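Local atomic coordinates of pyridoxal kinase (Entamoeba histolytica, PDB entry 4S1H), a protein that probably uses ATP to phosphorylate pyridoxal to pyridoxal 5'-phosphate, as a kinase of the ribokinase clan that binds ADP and magnesium. Residues A[156-161]-A[180-184]; A[19-23]-A[34-38]; A[64-68]-A[96-100]; A[239-244]-A[269-274]. All coordinates share one frame; numbering follows the deposited sequence.

Contact 1: A[156-161]-A[180-184]; sequences NSVSEA and SIKEG. With ADP (adenosine-5'-diphosphate), chain C.
The first turn of helix 158-170 packs, through Val158 and Ala161, against Ile181 near the end of strand 175-183, the strand that carries Ser180, which binds the ADP phosphate. Ile181 makes most of the strand's contact, and its two branches touch different parts of the helix start. CG2, anti to the backbone N, lies against the backbone of Ser157, 3.8 Å from Ser157 C; the other branch, bent round by a chi1 of -57°, carries CD1 to within 3.7 Å of Ala161 CB, with Val158 CG2 more loosely placed beside it. Helix 158-170 is followed directly by strand 175-183, an edge strand of the four-stranded antiparallel sheet within this chain, and packs on it; Val158 and Ala161 also rest on strand 186-193. Ser157 is the N-cap of the helix; Ala161 N donates to Ser157 O at 2.9 Å, the first helical bond, and the hydroxyls of Ser157 and Ser159 share a hydrogen bond. Val158 N, buried here, has no partner in the model. From the first turn, Glu160 OE1 reaches back to accept from Asn156 N, the residue before the cap, at 2.7 Å. At the outer margin the Glu183 chain bends at chi2 and crosses Val158 at about a right angle, OE2 standing 4.0 Å from Val158 CG2. On the nucleotide side, Ser180 OG donates to O1A of the ADP alpha-phosphate at 2.7 Å.

Contact 2: A[19-23]-A[34-38]; sequences NRCGM and IFVLT
Met23 lies over the face of the Phe35 ring, the two side chains running past each other in opposite directions. Its CG sits almost on the ring normal, 13° off it and 3.6 Å from the centroid, a close CH-pi contact. The thioether follows above the same ring at greater distance, SD 5.0 Å from the centroid, a Met-aromatic contact. Because the Met23 chain stays extended beyond CG, its methyl lies beyond the ring, beside Phe35 CB, and reaches Leu37, two residues on, CE lying 3.7 Å from Leu37 CD2, where the two chains meet at about a right angle. Asn19 approaches the ring differently: its amide stands at the edge, turned 81° from the ring plane, with OD1 3.7 Å from Phe35 CD2. That oxygen is held by a hydrogen bond to Thr7 on strand 5-9. Gly22 lets the ring come up to the helix backbone, Phe35 CE2 being 3.5 Å from Gly22 C and 3.4 Å from Met23 N. The short segments of helix and strand run nearly antiparallel, at 166°, within the beta-alpha-beta unit of strand 5-9, helix 18-28 and strand 33-41. Helix 216-229 touches Asn19 and Cys21, helix 57-69 packs on Val36 from the other side of the sheet, and the second subunit reaches Met23, Phe35 and Leu37, so that the contact is part of the interface between the two subunits.

Contact 3: A[64-68]-A[96-100]; sequences MDSLE and RVKRI
A single carboxylate oxygen, Asp65 OD1, takes both terminal nitrogens of Arg96: NH2 at 2.8 Å and NH1 at 3.0 Å, an end-on grip on one atom. OD1 lies in the guanidinium plane, but the two groups are not coplanar, the carboxylate being turned 46° from the guanidinium. NH1 meets OD1 nearly along its C-O axis, while NH2 comes from above the carboxylate plane. One face of the same guanidinium is closed by Met64, whose CB stands 3.4 Å above the plane over its centre. Further along, the bent Met64 chain turns its methyl back on the aliphatic part of the arginine, CE 3.8 Å from Arg96 CG. Bent at chi2, the Arg96 chain reaches across to the other helix and slides past Met64 in the opposite direction. Glu68 forms the second half of the network. Its extended chain brings OE1 to Arg99 NH1, which donates at 3.0 Å to the syn lone pair, with the planes 80° apart and OE1 tilted from the guanidinium plane. A water links Glu68 OE1 to Arg96 NH1, bridging a pair whose direct separation is a long 4.0 Å. The charges of Asp65 and Glu68 thus meet two arginines, and Arg96 NE has a further salt bridge to Glu92. These bonds join two nearly parallel helix segments, 15° apart with axes 12.9 Å from each other, lying on the central sheet: Met64 rests on Val36 of strand 33-41 and Leu6 of strand 5-9, Ile100 also touches Leu6, and Leu67 packs on strand 33-41.

Contact 4: A[239-244]-A[269-274]; sequences NRAIST and GTEESF. With ADP (adenosine-5'-diphosphate), chain C.
Asn239 clasps the backbone of Phe274 with both ends of its amide: OD1 accepts from Phe274 N at 3.2 Å, in the carbonyl plane and on a lone pair, while ND2 donates to Phe274 O at 2.8 Å. A chi1 of -158° swings the amide toward the loop. The second hydrogen of ND2 is taken up by a water that also donates to Glu272 OE1, an oxygen also bonded to His236. One turn further on, Ser243 OG serves as both acceptor and donor: Ser273 N gives it a bond of 2.9 Å, and it donates to Asn239 O, which accepts from Ser243 N as well, the two donors arriving from opposite faces of that carbonyl. Arg240 NE donates to the anti lone pair of Glu272 OE2 at 3.1 Å, a salt bridge with OE2 near the guanidinium plane and the carboxylate turned 53° from it; Thr270 CG2 lies over one guanidinium face, toward the rim. A further water joins Thr244 OG1 to Gly269 O. In the ADP pocket, Ile242 CD1 is in van der Waals contact with ribose O3' (3.4 Å), while Ile242 CG2 makes an apolar contact with Phe274 CE1 (3.6 Å). The irregular loop 269-274 thus lies along helix 234-250: the Phe274 side chain packs on Ile204 and Ile206 of strand 202-207, Ala241, Ile242 and Thr244 rest on helix 216-229, and Arg240 makes a cation-pi contact with its Trp227.

How the contacts relate
Contacts 1 and 4 belong to the nucleotide site: Ser180 holds the alpha-phosphate of ADP and Ile242 lies against its ribose, although the centres of the two contacts are about 22 Å apart and their nearest atoms about 7 Å. Contacts 2 and 3 form a second pair, about 16 Å between centres, joined through strand 33-41, where Ile34 and Val36 pack on Leu67; both also touch the second subunit. The Asn19 side chain of contact 2 lies about 6 Å from that of Ser10, which binds pyridoxal 5'-phosphate in another structure of this protein and is without that ligand here. Contact 3 is remote, its centre about 37 Å from that of contact 1 and about 34 Å from that of contact 4.

Contact 1: A[156-161]-A[180-184]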
loop_
_atom_site.group_PDB
_atom_site.type_symbol
_atom_site.label_atom_id
_atom_site.label_comp_id
_atom_site.label_asym_id
_atom_site.label_seq_id
_atom_site.Cartn_x
_atom_site.Cartn_y
_atom_site.Cartn_z
ATOM N N ASN A 156 -27.843 -14.665 -15.044
ATOM C CA ASN A 156 -28.090 -13.662 -16.079
ATOM C C ASN A 156 -29.213 -12.698 -15.717
ATOM O O ASN A 156 -29.640 -11.919 -16.562
ATOM C CB ASN A 156 -28.423 -14.354 -17.411
ATOM C CG ASN A 156 -27.323 -15.262 -17.890
ATOM O OD1 ASN A 156 -26.181 -14.850 -18.116
ATOM N ND2 ASN A 156 -27.664 -16.535 -18.011
ATOM N N SER A 157 -29.693 -12.767 -14.479
ATOM C CA SER A 157 -30.822 -12.003 -14.043
ATOM C C SER A 157 -30.943 -12.098 -12.562
ATOM O O SER A 157 -30.300 -12.938 -11.956
ATOM C CB SER A 157 -32.120 -12.574 -14.638
ATOM O OG SER A 157 -32.357 -13.904 -14.169
ATOM N N VAL A 158 -31.815 -11.272 -12.000
ATOM C CA VAL A 158 -32.004 -11.266 -10.541
ATOM C C VAL A 158 -32.613 -12.599 -10.085
ATOM O O VAL A 158 -32.138 -13.179 -9.118
ATOM C CB VAL A 158 -32.881 -10.079 -10.103
ATOM C CG1 VAL A 158 -33.342 -10.234 -8.663
ATOM C CG2 VAL A 158 -32.112 -8.765 -10.292
ATOM N N SER A 159 -33.610 -13.110 -10.803
ATOM C CA SER A 159 -34.174 -14.378 -10.392
ATOM C C SER A 159 -33.054 -15.460 -10.322
ATOM O O SER A 159 -32.973 -16.231 -9.356
ATOM C CB SER A 159 -35.293 -14.801 -11.340
ATOM O OG SER A 159 -34.764 -15.052 -12.622
ATOM N N GLU A 160 -32.263 -15.558 -11.404
ATOM C CA GLU A 160 -31.163 -16.514 -11.409
ATOM C C GLU A 160 -30.216 -16.296 -10.250
ATOM O O GLU A 160 -29.801 -17.254 -9.631
ATOM C CB GLU A 160 -30.445 -16.539 -12.754
ATOM C CG GLU A 160 -31.316 -17.153 -13.828
ATOM C CD GLU A 160 -30.662 -17.292 -15.198
ATOM O OE1 GLU A 160 -29.691 -16.566 -15.488
ATOM O OE2 GLU A 160 -31.161 -18.120 -16.005
ATOM N N ALA A 161 -29.840 -15.037 -9.985
ATOM C CA ALA A 161 -29.013 -14.751 -8.822
ATOM C C ALA A 161 -29.670 -15.259 -7.549
ATOM O O ALA A 161 -28.965 -15.775 -6.697
ATOM C CB ALA A 161 -28.696 -13.267 -8.731
ATOM N N SER A 180 -22.856 -6.972 -9.214
ATOM C CA SER A 180 -23.281 -6.565 -10.542
ATOM C C SER A 180 -23.967 -7.687 -11.263
ATOM O O SER A 180 -23.427 -8.789 -11.379
ATOM C CB SER A 180 -22.119 -6.048 -11.414
ATOM O OG SER A 180 -21.055 -6.960 -11.543
ATOM N N ILE A 181 -25.187 -7.384 -11.693
ATOM C CA ILE A 181 -25.992 -8.228 -12.558
ATOM C C ILE A 181 -26.459 -7.315 -13.685
ATOM O O ILE A 181 -27.108 -6.307 -13.434
ATOM C CB ILE A 181 -27.220 -8.808 -11.832
ATOM C CG1 ILE A 181 -26.810 -9.608 -10.598
ATOM C CG2 ILE A 181 -28.048 -9.657 -12.804
ATOM C CD1 ILE A 181 -27.925 -9.799 -9.584
ATOM N N LYS A 182 -26.155 -7.687 -14.926
ATOM C CA LYS A 182 -26.586 -6.918 -16.117
ATOM C C LYS A 182 -28.100 -6.955 -16.294
ATOM O O LYS A 182 -28.695 -8.021 -16.284
ATOM C CB LYS A 182 -25.932 -7.472 -17.402
ATOM C CG LYS A 182 -24.408 -7.547 -17.391
ATOM C CD LYS A 182 -23.905 -8.122 -18.706
ATOM C CE LYS A 182 -22.421 -8.366 -18.749
ATOM N NZ LYS A 182 -21.921 -9.343 -17.750
ATOM N N GLU A 183 -28.715 -5.780 -16.399
ATOM C CA GLU A 183 -30.139 -5.653 -16.710
ATOM C C GLU A 183 -30.316 -4.426 -17.624
ATOM O O GLU A 183 -30.384 -3.289 -17.154
ATOM C CB GLU A 183 -30.977 -5.546 -15.421
ATOM C CG GLU A 183 -32.336 -6.244 -15.497
ATOM C CD GLU A 183 -32.255 -7.746 -15.193
ATOM O OE1 GLU A 183 -31.574 -8.488 -15.940
ATOM O OE2 GLU A 183 -32.877 -8.202 -14.202
ATOM N N GLY A 184 -30.362 -4.668 -18.937
ATOM C CA GLY A 184 -30.402 -3.590 -19.938
ATOM C C GLY A 184 -29.137 -2.739 -19.935
ATOM O O GLY A 184 -28.048 -3.265 -20.134
HETATM P PB ADP C . -15.861 -6.461 -10.218
HETATM O O1B ADP C . -16.393 -6.957 -11.543
HETATM O O2B ADP C . -14.571 -5.669 -10.347
HETATM O O3B ADP C . -15.879 -7.543 -9.182
HETATM P PA ADP C . -18.331 -4.947 -10.345
HETATM O O1A ADP C . -19.429 -5.784 -9.745
HETATM O O2A ADP C . -18.169 -4.905 -11.829
HETATM O O3A ADP C . -16.914 -5.374 -9.683
HETATM O "O5'" ADP C . -18.455 -3.456 -9.828
HETATM C "C5'" ADP C . -18.528 -3.093 -8.464
HETATM C "C4'" ADP C . -19.378 -1.856 -8.389
HETATM O "O4'" ADP C . -18.789 -0.830 -9.188
HETATM C "C3'" ADP C . -20.766 -2.094 -8.973
HETATM O "O3'" ADP C . -21.682 -2.542 -7.967
HETATM C "C2'" ADP C . -21.105 -0.750 -9.540
HETATM O "O2'" ADP C . -21.627 0.084 -8.516
HETATM C "C1'" ADP C . -19.770 -0.174 -9.979
HETATM N N9 ADP C . -19.458 -0.336 -11.419
HETATM C C8 ADP C . -18.626 -1.198 -12.019
HETATM N N7 ADP C . -18.592 -1.008 -13.362
HETATM C C5 ADP C . -19.420 0.012 -13.626
HETATM C C6 ADP C . -19.851 0.752 -14.836
HETATM N N6 ADP C . -19.369 0.392 -16.043
HETATM N N1 ADP C . -20.739 1.755 -14.668
HETATM C C2 ADP C . -21.225 2.104 -13.443
HETATM N N3 ADP C . -20.866 1.478 -12.304
HETATM C C4 ADP C . -19.984 0.451 -12.343
#

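Contact 2: A[19-23]-A[34-38]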
loop_
_atom_site.group_PDB
_atom_site.type_symbol
_atom_site.label_atom_id
_atom_site.label_comp_id
_atom_site.label_asym_id
_atom_site.label_seq_id
_atom_site.Cartn_x
_atom_site.Cartn_y
_atom_site.Cartn_z
ATOM N N ASN A 19 -5.090 -5.365 -2.914
ATOM C CA ASN A 19 -4.589 -4.730 -1.693
ATOM C C ASN A 19 -4.071 -3.295 -1.858
ATOM O O ASN A 19 -4.028 -2.566 -0.883
ATOM C CB ASN A 19 -3.537 -5.590 -0.972
ATOM C CG ASN A 19 -4.091 -6.322 0.220
ATOM O OD1 ASN A 19 -5.189 -6.034 0.696
ATOM N ND2 ASN A 19 -3.333 -7.263 0.724
ATOM N N ARG A 20 -3.720 -2.877 -3.065
ATOM C CA ARG A 20 -3.378 -1.484 -3.308
ATOM C C ARG A 20 -4.593 -0.565 -3.113
ATOM O O ARG A 20 -4.490 0.475 -2.462
ATOM C CB ARG A 20 -2.707 -1.321 -4.655
ATOM C CG ARG A 20 -2.121 0.015 -4.932
ATOM C CD ARG A 20 -0.816 0.328 -4.182
ATOM N NE ARG A 20 -0.630 1.758 -4.464
ATOM C CZ ARG A 20 -0.759 2.785 -3.621
ATOM N NH1 ARG A 20 -0.990 2.611 -2.315
ATOM N NH2 ARG A 20 -0.683 4.006 -4.112
ATOM N N CYS A 21 -5.748 -0.946 -3.670
ATOM C CA CYS A 21 -7.036 -0.296 -3.324
ATOM C C CYS A 21 -7.287 -0.312 -1.827
ATOM O O CYS A 21 -7.696 0.686 -1.251
ATOM C CB CYS A 21 -8.209 -0.966 -4.036
ATOM S SG CYS A 21 -8.121 -0.766 -5.805
ATOM N N GLY A 22 -7.047 -1.460 -1.198
ATOM C CA GLY A 22 -7.257 -1.621 0.216
ATOM C C GLY A 22 -6.405 -0.676 1.022
ATOM O O GLY A 22 -6.895 -0.045 1.953
ATOM N N MET A 23 -5.163 -0.518 0.620
ATOM C CA MET A 23 -4.270 0.378 1.370
ATOM C C MET A 23 -4.780 1.810 1.294
ATOM O O MET A 23 -4.868 2.512 2.295
ATOM C CB MET A 23 -2.837 0.288 0.833
ATOM C CG MET A 23 -2.172 -1.084 0.999
ATOM S SD MET A 23 -0.632 -1.334 0.020
ATOM C CE MET A 23 -0.399 -3.084 0.212
ATOM N N ILE A 34 -3.211 -4.806 8.398
ATOM C CA ILE A 34 -2.139 -5.617 7.884
ATOM C C ILE A 34 -2.488 -5.973 6.437
ATOM O O ILE A 34 -3.581 -6.475 6.172
ATOM C CB ILE A 34 -1.980 -6.911 8.710
ATOM C CG1 ILE A 34 -1.732 -6.610 10.193
ATOM C CG2 ILE A 34 -0.886 -7.782 8.117
ATOM C CD1 ILE A 34 -1.850 -7.842 11.083
ATOM N N PHE A 35 -1.550 -5.743 5.522
ATOM C CA PHE A 35 -1.736 -6.022 4.100
ATOM C C PHE A 35 -0.757 -7.099 3.639
ATOM O O PHE A 35 0.424 -6.809 3.327
ATOM C CB PHE A 35 -1.601 -4.761 3.246
ATOM C CG PHE A 35 -2.530 -3.655 3.636
ATOM C CD1 PHE A 35 -2.180 -2.728 4.630
ATOM C CD2 PHE A 35 -3.781 -3.531 3.029
ATOM C CE1 PHE A 35 -3.055 -1.702 4.986
ATOM C CE2 PHE A 35 -4.622 -2.480 3.377
ATOM C CZ PHE A 35 -4.285 -1.598 4.373
ATOM N N VAL A 36 -1.193 -8.344 3.665
ATOM C CA VAL A 36 -0.408 -9.448 3.202
ATOM C C VAL A 36 -0.666 -9.604 1.708
ATOM O O VAL A 36 -1.792 -9.727 1.260
ATOM C CB VAL A 36 -0.712 -10.757 3.952
ATOM C CG1 VAL A 36 0.104 -11.898 3.369
ATOM C CG2 VAL A 36 -0.450 -10.579 5.436
ATOM N N LEU A 37 0.369 -9.595 0.915
ATOM C CA LEU A 37 0.250 -9.671 -0.557
ATOM C C LEU A 37 0.224 -11.104 -1.088
ATOM O O LEU A 37 0.884 -12.001 -0.583
ATOM C CB LEU A 37 1.404 -8.898 -1.221
ATOM C CG LEU A 37 1.675 -7.507 -0.626
ATOM C CD1 LEU A 37 2.788 -6.855 -1.446
ATOM C CD2 LEU A 37 0.436 -6.628 -0.532
ATOM N N THR A 38 -0.575 -11.331 -2.124
ATOM C CA THR A 38 -0.585 -12.622 -2.805
ATOM C C THR A 38 0.107 -12.586 -4.187
ATOM O O THR A 38 0.310 -13.642 -4.804
ATOM C CB THR A 38 -2.014 -13.133 -3.061
ATOM O OG1 THR A 38 -2.694 -12.193 -3.886
ATOM C CG2 THR A 38 -2.770 -13.267 -1.768
#

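Contact 3: A[64-68]-A[96-100]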
loop_
_atom_site.group_PDB
_atom_site.type_symbol
_atom_site.label_atom_id
_atom_site.label_comp_id
_atom_site.label_asym_id
_atom_site.label_seq_id
_atom_site.Cartn_x
_atom_site.Cartn_y
_atom_site.Cartn_z
ATOM N N MET A 64 2.891 -15.213 7.653
ATOM C CA MET A 64 1.798 -15.394 8.605
ATOM C C MET A 64 2.319 -15.859 9.973
ATOM O O MET A 64 1.871 -15.372 11.024
ATOM C CB MET A 64 0.744 -16.348 8.052
ATOM C CG MET A 64 0.064 -15.827 6.796
ATOM S SD MET A 64 -0.855 -14.300 7.017
ATOM C CE MET A 64 -2.247 -14.881 7.975
ATOM N N ASP A 65 3.316 -16.738 9.963
ATOM C CA ASP A 65 3.972 -17.182 11.205
ATOM C C ASP A 65 4.637 -16.020 11.935
ATOM O O ASP A 65 4.544 -15.915 13.136
ATOM C CB ASP A 65 5.037 -18.234 10.925
ATOM C CG ASP A 65 4.447 -19.581 10.504
ATOM O OD1 ASP A 65 3.208 -19.808 10.604
ATOM O OD2 ASP A 65 5.258 -20.432 10.104
ATOM N N SER A 66 5.294 -15.144 11.189
ATOM C CA SER A 66 5.978 -13.976 11.796
ATOM C C SER A 66 4.980 -13.002 12.445
ATOM O O SER A 66 5.217 -12.488 13.541
ATOM C CB SER A 66 6.766 -13.268 10.704
ATOM O OG SER A 66 7.581 -12.238 11.234
ATOM N N LEU A 67 3.849 -12.768 11.778
ATOM C CA LEU A 67 2.775 -11.941 12.361
ATOM C C LEU A 67 2.280 -12.537 13.663
ATOM O O LEU A 67 2.050 -11.812 14.611
ATOM C CB LEU A 67 1.611 -11.761 11.401
ATOM C CG LEU A 67 1.949 -10.996 10.119
ATOM C CD1 LEU A 67 0.817 -11.134 9.112
ATOM C CD2 LEU A 67 2.239 -9.530 10.332
ATOM N N GLU A 68 2.132 -13.853 13.711
ATOM C CA GLU A 68 1.639 -14.523 14.926
ATOM C C GLU A 68 2.662 -14.468 16.056
ATOM O O GLU A 68 2.332 -14.054 17.166
ATOM C CB GLU A 68 1.258 -15.970 14.606
ATOM C CG GLU A 68 0.489 -16.661 15.728
ATOM C CD GLU A 68 0.018 -18.063 15.348
ATOM O OE1 GLU A 68 -0.472 -18.251 14.222
ATOM O OE2 GLU A 68 0.122 -18.978 16.181
ATOM N N ARG A 96 -5.523 -20.332 8.381
ATOM C CA ARG A 96 -5.280 -19.093 9.149
ATOM C C ARG A 96 -6.598 -18.465 9.573
ATOM O O ARG A 96 -6.731 -18.053 10.715
ATOM C CB ARG A 96 -4.485 -18.100 8.327
ATOM C CG ARG A 96 -3.111 -18.606 7.906
ATOM C CD ARG A 96 -2.203 -18.938 9.062
ATOM N NE ARG A 96 -0.960 -19.574 8.588
ATOM C CZ ARG A 96 0.201 -19.555 9.224
ATOM N NH1 ARG A 96 0.319 -18.927 10.382
ATOM N NH2 ARG A 96 1.261 -20.175 8.692
ATOM N N VAL A 97 -7.616 -18.524 8.698
ATOM C CA VAL A 97 -8.961 -18.024 9.025
ATOM C C VAL A 97 -9.590 -18.732 10.198
ATOM O O VAL A 97 -10.139 -18.089 11.111
ATOM C CB VAL A 97 -9.918 -18.163 7.828
ATOM C CG1 VAL A 97 -11.384 -17.900 8.226
ATOM C CG2 VAL A 97 -9.497 -17.231 6.719
ATOM N N LYS A 98 -9.542 -20.058 10.163
ATOM C CA LYS A 98 -10.037 -20.871 11.244
ATOM C C LYS A 98 -9.365 -20.495 12.559
ATOM O O LYS A 98 -10.046 -20.332 13.559
ATOM C CB LYS A 98 -9.852 -22.365 10.962
ATOM C CG LYS A 98 -10.860 -22.895 9.955
ATOM C CD LYS A 98 -10.931 -24.415 9.926
ATOM C CE LYS A 98 -9.744 -25.016 9.196
ATOM N NZ LYS A 98 -9.777 -26.502 9.272
ATOM N N ARG A 99 -8.043 -20.368 12.547
ATOM C CA ARG A 99 -7.301 -20.017 13.765
ATOM C C ARG A 99 -7.709 -18.627 14.261
ATOM O O ARG A 99 -7.944 -18.454 15.452
ATOM C CB ARG A 99 -5.798 -20.094 13.514
ATOM C CG ARG A 99 -4.911 -19.745 14.712
ATOM C CD ARG A 99 -3.437 -19.868 14.337
ATOM N NE ARG A 99 -3.044 -21.270 14.113
ATOM C CZ ARG A 99 -1.952 -21.684 13.455
ATOM N NH1 ARG A 99 -1.089 -20.826 12.912
ATOM N NH2 ARG A 99 -1.723 -22.990 13.332
ATOM N N ILE A 100 -7.804 -17.663 13.351
ATOM C CA ILE A 100 -8.117 -16.282 13.714
ATOM C C ILE A 100 -9.542 -16.177 14.317
ATOM O O ILE A 100 -9.748 -15.473 15.303
ATOM C CB ILE A 100 -7.878 -15.325 12.523
ATOM C CG1 ILE A 100 -6.368 -15.149 12.286
ATOM C CG2 ILE A 100 -8.510 -13.967 12.779
ATOM C CD1 ILE A 100 -6.039 -14.586 10.919
HETATM O O HOH W 1 -1.754 -17.444 11.857
#

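Contact 4: A[239-244]-A[269-274]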
loop_
_atom_site.group_PDB
_atom_site.type_symbol
_atom_site.label_atom_id
_atom_site.label_comp_id
_atom_site.label_asym_id
_atom_site.label_seq_id
_atom_site.Cartn_x
_atom_site.Cartn_y
_atom_site.Cartn_z
ATOM N N ASN A 239 -24.928 1.535 0.321
ATOM C CA ASN A 239 -25.378 2.718 -0.430
ATOM C C ASN A 239 -24.270 3.764 -0.503
ATOM O O ASN A 239 -23.995 4.314 -1.553
ATOM C CB ASN A 239 -26.645 3.283 0.211
ATOM C CG ASN A 239 -27.466 4.137 -0.747
ATOM O OD1 ASN A 239 -26.937 4.784 -1.666
ATOM N ND2 ASN A 239 -28.748 4.202 -0.491
ATOM N N ARG A 240 -23.591 4.002 0.621
ATOM C CA ARG A 240 -22.468 4.952 0.620
ATOM C C ARG A 240 -21.352 4.491 -0.300
ATOM O O ARG A 240 -20.788 5.276 -1.050
ATOM C CB ARG A 240 -21.893 5.124 2.017
ATOM C CG ARG A 240 -22.802 5.866 2.960
ATOM C CD ARG A 240 -22.130 6.085 4.315
ATOM N NE ARG A 240 -23.048 6.683 5.264
ATOM C CZ ARG A 240 -22.724 7.098 6.501
ATOM N NH1 ARG A 240 -21.491 6.980 6.950
ATOM N NH2 ARG A 240 -23.655 7.648 7.273
ATOM N N ALA A 241 -21.052 3.196 -0.258
ATOM C CA ALA A 241 -19.983 2.633 -1.051
ATOM C C ALA A 241 -20.295 2.735 -2.546
ATOM O O ALA A 241 -19.450 3.202 -3.313
ATOM C CB ALA A 241 -19.674 1.204 -0.635
ATOM N N ILE A 242 -21.527 2.396 -2.943
ATOM C CA ILE A 242 -21.910 2.456 -4.346
ATOM C C ILE A 242 -21.966 3.898 -4.823
ATOM O O ILE A 242 -21.564 4.197 -5.945
ATOM C CB ILE A 242 -23.279 1.755 -4.564
ATOM C CG1 ILE A 242 -23.110 0.263 -4.238
ATOM C CG2 ILE A 242 -23.892 2.051 -5.939
ATOM C CD1 ILE A 242 -22.526 -0.622 -5.300
ATOM N N SER A 243 -22.402 4.795 -3.947
ATOM C CA SER A 243 -22.454 6.220 -4.244
ATOM C C SER A 243 -21.092 6.803 -4.456
ATOM O O SER A 243 -20.869 7.513 -5.444
ATOM C CB SER A 243 -23.252 6.987 -3.181
ATOM O OG SER A 243 -24.594 6.506 -3.139
ATOM N N THR A 244 -20.171 6.508 -3.537
ATOM C CA THR A 244 -18.796 6.981 -3.653
ATOM C C THR A 244 -18.142 6.425 -4.916
ATOM O O THR A 244 -17.472 7.153 -5.646
ATOM C CB THR A 244 -18.018 6.628 -2.389
ATOM O OG1 THR A 244 -18.612 7.330 -1.289
ATOM C CG2 THR A 244 -16.544 7.012 -2.508
ATOM N N GLY A 269 -17.132 10.023 2.033
ATOM C CA GLY A 269 -18.434 10.601 1.726
ATOM C C GLY A 269 -19.564 9.820 2.325
ATOM O O GLY A 269 -19.534 8.591 2.352
ATOM N N THR A 270 -20.556 10.546 2.800
ATOM C CA THR A 270 -21.720 9.949 3.446
ATOM C C THR A 270 -22.956 10.070 2.598
ATOM O O THR A 270 -24.011 9.602 3.028
ATOM C CB THR A 270 -22.004 10.609 4.813
ATOM O OG1 THR A 270 -22.195 12.012 4.630
ATOM C CG2 THR A 270 -20.880 10.343 5.763
ATOM N N GLU A 271 -22.852 10.629 1.385
ATOM C CA GLU A 271 -24.030 10.686 0.481
ATOM C C GLU A 271 -24.499 9.280 0.126
ATOM O O GLU A 271 -23.694 8.395 -0.161
ATOM C CB GLU A 271 -23.720 11.467 -0.792
ATOM C CG GLU A 271 -24.977 11.994 -1.482
ATOM C CD GLU A 271 -24.746 12.646 -2.828
ATOM O OE1 GLU A 271 -23.697 12.428 -3.475
ATOM O OE2 GLU A 271 -25.672 13.351 -3.262
ATOM N N GLU A 272 -25.814 9.088 0.217
ATOM C CA GLU A 272 -26.452 7.841 -0.143
ATOM C C GLU A 272 -27.413 8.189 -1.269
ATOM O O GLU A 272 -28.591 8.461 -1.031
ATOM C CB GLU A 272 -27.145 7.244 1.083
ATOM C CG GLU A 272 -26.134 6.914 2.173
ATOM C CD GLU A 272 -26.719 6.308 3.420
ATOM O OE1 GLU A 272 -27.845 5.766 3.354
ATOM O OE2 GLU A 272 -26.009 6.344 4.459
ATOM N N SER A 273 -26.898 8.142 -2.489
ATOM C CA SER A 273 -27.560 8.657 -3.685
ATOM C C SER A 273 -28.531 7.694 -4.339
ATOM O O SER A 273 -29.254 8.102 -5.258
ATOM C CB SER A 273 -26.530 8.996 -4.764
ATOM O OG SER A 273 -25.397 9.549 -4.207
ATOM N N PHE A 274 -28.523 6.425 -3.931
ATOM C CA PHE A 274 -29.377 5.412 -4.582
ATOM C C PHE A 274 -30.487 5.015 -3.668
ATOM O O PHE A 274 -30.475 5.262 -2.478
ATOM C CB PHE A 274 -28.549 4.187 -4.956
ATOM C CG PHE A 274 -27.545 4.465 -6.016
ATOM C CD1 PHE A 274 -26.269 4.913 -5.718
ATOM C CD2 PHE A 274 -27.912 4.308 -7.354
ATOM C CE1 PHE A 274 -25.381 5.185 -6.739
ATOM C CE2 PHE A 274 -27.019 4.569 -8.363
ATOM C CZ PHE A 274 -25.758 5.000 -8.058
HETATM P PB ADP C . -15.861 -6.461 -10.218
HETATM O O1B ADP C . -16.393 -6.957 -11.543
HETATM O O2B ADP C . -14.571 -5.669 -10.347
HETATM O O3B ADP C . -15.879 -7.543 -9.182
HETATM P PA ADP C . -18.331 -4.947 -10.345
HETATM O O1A ADP C . -19.429 -5.784 -9.745
HETATM O O2A ADP C . -18.169 -4.905 -11.829
HETATM O O3A ADP C . -16.914 -5.374 -9.683
HETATM O "O5'" ADP C . -18.455 -3.456 -9.828
HETATM C "C5'" ADP C . -18.528 -3.093 -8.464
HETATM C "C4'" ADP C . -19.378 -1.856 -8.389
HETATM O "O4'" ADP C . -18.789 -0.830 -9.188
HETATM C "C3'" ADP C . -20.766 -2.094 -8.973
HETATM O "O3'" ADP C . -21.682 -2.542 -7.967
HETATM C "C2'" ADP C . -21.105 -0.750 -9.540
HETATM O "O2'" ADP C . -21.627 0.084 -8.516
HETATM C "C1'" ADP C . -19.770 -0.174 -9.979
HETATM N N9 ADP C . -19.458 -0.336 -11.419
HETATM C C8 ADP C . -18.626 -1.198 -12.019
HETATM N N7 ADP C . -18.592 -1.008 -13.362
HETATM C C5 ADP C . -19.420 0.012 -13.626
HETATM C C6 ADP C . -19.851 0.752 -14.836
HETATM N N6 ADP C . -19.369 0.392 -16.043
HETATM N N1 ADP C . -20.739 1.755 -14.668
HETATM C C2 ADP C . -21.225 2.104 -13.443
HETATM N N3 ADP C . -20.866 1.478 -12.304
HETATM C C4 ADP C . -19.984 0.451 -12.343
HETATM O O HOH W 2 -29.455 3.558 2.274
HETATM O O HOH W 3 -21.244 10.311 -3.586
HETATM O O HOH W 4 -18.089 6.498 1.249
#